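Local coordinates for uncharacterized protein lp_2664 (Lactobacillus plantarum WCFS1, PDB 2PJQ) that is of unknown function but carries an HD domain, consistent with a metal-dependent phosphohydrolase, at residues E150-P155 against G173-H178. Residues are numbered along the deposited sequence; the frame is centred on the assembly and turned at random.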
ATOM      1  N   GLU B 150       3.685  -9.301  -1.975  1.00 20.60           N
ATOM      2  CA  GLU B 150       3.647  -9.850  -0.627  1.00 21.15           C
ATOM      3  C   GLU B 150       2.213 -10.007  -0.142  1.00 21.08           C
ATOM      4  O   GLU B 150       1.289  -9.467  -0.732  1.00 21.05           O
ATOM      5  CB  GLU B 150       4.384  -8.888   0.291  1.00 28.93           C
ATOM      6  CG  GLU B 150       5.154  -9.484   1.435  1.00 31.92           C
ATOM      7  CD  GLU B 150       5.833  -8.395   2.237  1.00 34.99           C
ATOM      8  OE1 GLU B 150       5.109  -7.646   2.932  1.00 35.51           O
ATOM      9  OE2 GLU B 150       7.079  -8.271   2.155  1.00 35.45           O
ATOM     10  N   LYS B 151       2.036 -10.738   0.949  1.00 24.53           N
ATOM     11  CA  LYS B 151       0.713 -10.949   1.528  1.00 26.09           C
ATOM     12  C   LYS B 151       0.420  -9.858   2.580  1.00 26.84           C
ATOM     13  O   LYS B 151       1.300  -9.473   3.359  1.00 27.45           O
ATOM     14  CB  LYS B 151       0.674 -12.333   2.164  1.00 28.58           C
ATOM     15  CG  LYS B 151      -0.709 -12.845   2.519  1.00 32.12           C
ATOM     16  CD  LYS B 151      -0.604 -14.240   3.116  1.00 35.39           C
ATOM     17  CE  LYS B 151       0.066 -15.209   2.146  1.00 36.41           C
ATOM     18  NZ  LYS B 151       0.395 -16.502   2.807  1.00 38.17           N
ATOM     19  N   ILE B 152      -0.813  -9.367   2.626  1.00 25.69           N
ATOM     20  CA  ILE B 152      -1.130  -8.307   3.574  1.00 27.35           C
ATOM     21  C   ILE B 152      -1.281  -8.766   5.011  1.00 27.87           C
ATOM     22  O   ILE B 152      -0.850  -8.074   5.928  1.00 29.33           O
ATOM     23  CB  ILE B 152      -2.431  -7.554   3.191  1.00 26.89           C
ATOM     24  CG1 ILE B 152      -2.393  -7.143   1.722  1.00 27.82           C
ATOM     25  CG2 ILE B 152      -2.571  -6.290   4.044  1.00 25.33           C
ATOM     26  CD1 ILE B 152      -3.696  -6.562   1.212  1.00 28.42           C
ATOM     27  N   TYR B 153      -1.888  -9.929   5.206  1.00 28.67           N
ATOM     28  CA  TYR B 153      -2.128 -10.449   6.544  1.00 28.73           C
ATOM     29  C   TYR B 153      -2.506 -11.919   6.470  1.00 30.03           C
ATOM     30  O   TYR B 153      -2.973 -12.385   5.437  1.00 31.43           O
ATOM     31  CB  TYR B 153      -3.266  -9.660   7.177  1.00 28.51           C
ATOM     32  CG  TYR B 153      -3.646 -10.085   8.570  1.00 27.69           C
ATOM     33  CD1 TYR B 153      -2.733 -10.006   9.615  1.00 26.78           C
ATOM     34  CD2 TYR B 153      -4.937 -10.520   8.851  1.00 27.80           C
ATOM     35  CE1 TYR B 153      -3.095 -10.340  10.908  1.00 26.79           C
ATOM     36  CE2 TYR B 153      -5.313 -10.859  10.140  1.00 27.75           C
ATOM     37  CZ  TYR B 153      -4.386 -10.765  11.168  1.00 27.86           C
ATOM     38  OH  TYR B 153      -4.759 -11.082  12.456  1.00 27.47           O
ATOM     39  N   ASP B 154      -2.313 -12.647   7.566  1.00 33.37           N
ATOM     40  CA  ASP B 154      -2.636 -14.076   7.620  1.00 34.07           C
ATOM     41  C   ASP B 154      -2.716 -14.441   9.102  1.00 33.04           C
ATOM     42  O   ASP B 154      -1.713 -14.820   9.695  1.00 33.78           O
ATOM     43  CB  ASP B 154      -1.517 -14.889   6.942  1.00 35.10           C
ATOM     44  CG  ASP B 154      -1.961 -16.295   6.511  1.00 36.74           C
ATOM     45  OD1 ASP B 154      -2.698 -16.964   7.268  1.00 38.43           O
ATOM     46  OD2 ASP B 154      -1.550 -16.739   5.412  1.00 36.40           O
ATOM     47  N   PRO B 155      -3.904 -14.329   9.721  1.00 30.00           N
ATOM     48  CA  PRO B 155      -4.024 -14.663  11.148  1.00 30.79           C
ATOM     49  C   PRO B 155      -3.287 -15.931  11.557  1.00 30.18           C
ATOM     50  O   PRO B 155      -2.866 -16.079  12.705  1.00 29.86           O
ATOM     51  CB  PRO B 155      -5.540 -14.756  11.366  1.00 29.74           C
ATOM     52  CG  PRO B 155      -6.102 -14.947   9.993  1.00 29.36           C
ATOM     53  CD  PRO B 155      -5.230 -14.074   9.141  1.00 30.05           C
ATOM     54  N   GLY B 173       7.398 -11.993   4.900  1.00 47.38           N
ATOM     55  CA  GLY B 173       6.382 -12.070   5.932  1.00 42.10           C
ATOM     56  C   GLY B 173       5.124 -11.406   5.426  1.00 37.02           C
ATOM     57  O   GLY B 173       4.981 -11.190   4.227  1.00 37.80           O
ATOM     58  N   THR B 174       4.197 -11.086   6.317  1.00 32.36           N
ATOM     59  CA  THR B 174       2.985 -10.412   5.879  1.00 29.09           C
ATOM     60  C   THR B 174       3.175  -8.912   6.114  1.00 27.43           C
ATOM     61  O   THR B 174       4.002  -8.497   6.929  1.00 26.43           O
ATOM     62  CB  THR B 174       1.755 -10.903   6.651  1.00 28.76           C
ATOM     63  OG1 THR B 174       1.806 -10.419   7.997  1.00 26.93           O
ATOM     64  CG2 THR B 174       1.722 -12.416   6.672  1.00 27.41           C
ATOM     65  N   ALA B 175       2.416  -8.100   5.391  1.00 24.57           N
ATOM     66  CA  ALA B 175       2.527  -6.660   5.515  1.00 21.16           C
ATOM     67  C   ALA B 175       2.289  -6.200   6.939  1.00 21.20           C
ATOM     68  O   ALA B 175       3.043  -5.391   7.473  1.00 21.41           O
ATOM     69  CB  ALA B 175       1.545  -6.001   4.591  1.00 23.39           C
ATOM     70  N   ILE B 176       1.228  -6.699   7.557  1.00 22.64           N
ATOM     71  CA  ILE B 176       0.928  -6.308   8.923  1.00 22.18           C
ATOM     72  C   ILE B 176       2.074  -6.704   9.847  1.00 21.94           C
ATOM     73  O   ILE B 176       2.527  -5.893  10.652  1.00 23.72           O
ATOM     74  CB  ILE B 176      -0.379  -6.965   9.433  1.00 24.47           C
ATOM     75  CG1 ILE B 176      -1.583  -6.447   8.637  1.00 23.94           C
ATOM     76  CG2 ILE B 176      -0.575  -6.654  10.915  1.00 26.14           C
ATOM     77  CD1 ILE B 176      -1.955  -4.997   8.928  1.00 23.84           C
ATOM     78  N   ASN B 177       2.554  -7.938   9.727  1.00 19.71           N
ATOM     79  CA  ASN B 177       3.639  -8.407  10.583  1.00 19.60           C
ATOM     80  C   ASN B 177       4.858  -7.477  10.587  1.00 20.75           C
ATOM     81  O   ASN B 177       5.651  -7.467  11.539  1.00 21.70           O
ATOM     82  CB  ASN B 177       4.080  -9.817  10.173  1.00 20.79           C
ATOM     83  CG  ASN B 177       3.040 -10.890  10.490  1.00 22.04           C
ATOM     84  OD1 ASN B 177       2.157 -10.710  11.337  1.00 22.39           O
ATOM     85  ND2 ASN B 177       3.160 -12.026   9.819  1.00 22.95           N
ATOM     86  N   HIS B 178       5.005  -6.689   9.527  1.00 19.30           N
ATOM     87  CA  HIS B 178       6.128  -5.774   9.426  1.00 17.07           C
ATOM     88  C   HIS B 178       6.077  -4.691  10.495  1.00 14.95           C
ATOM     89  O   HIS B 178       7.114  -4.263  10.991  1.00 13.84           O
ATOM     90  CB  HIS B 178       6.184  -5.143   8.033  1.00 21.65           C
ATOM     91  CG  HIS B 178       7.532  -4.598   7.687  1.00 24.52           C
ATOM     92  ND1 HIS B 178       8.699  -5.273   7.986  1.00 24.24           N
ATOM     93  CD2 HIS B 178       7.908  -3.440   7.098  1.00 25.95           C
ATOM     94  CE1 HIS B 178       9.734  -4.550   7.599  1.00 25.39           C
ATOM     95  NE2 HIS B 178       9.282  -3.433   7.058  1.00 26.29           N
TER
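The side chains of Tyr153 and Ile176 meet obliquely at the N-terminus of helix 175-183 in this all-helical HD-domain protein, and the pairing illustrates how a loop can complete a helix start. The ring reaches Ile176 because CG lies anti to the backbone N (chi1 180°), which carries the ring atom CD1 to 3.8 Å from CB of Ile176. Trp217 adds an edge-to-face partner to the tyrosine, while Val210 and Phe213 of helix 204-219 pack against Ile176, so the pair joins the loop to the C-terminal helix. Ile152 turns its CB away from helix 175-183, yet its CG2 still passes 4.2 Å from CB of Ala175; Leu142 and Phe213, together with Tyr143 of the second subunit, also pack on this isoleucine. Thr174 serves as N-cap, its OG1 accepting from Asn177 N, although the exact position of OG1 is less certain, and its methyl CG2 meets CB of Asp154 at 4.1 Å. Within the loop, Lys151 NZ forms a salt bridge with Asp154 OD2 at 3.3 Å, whereas the extended Glu150 side chain brings CG to 3.3 Å from Gly173 O. Successive loop carbonyls receive the amides of the first helical turn, which lack acceptors within the helix: Ala175 N donates to Lys151 O at 2.7 Å, and Ile176 N to Ile152 O at 3.0 Å, tilted 21° from the carbonyl plane.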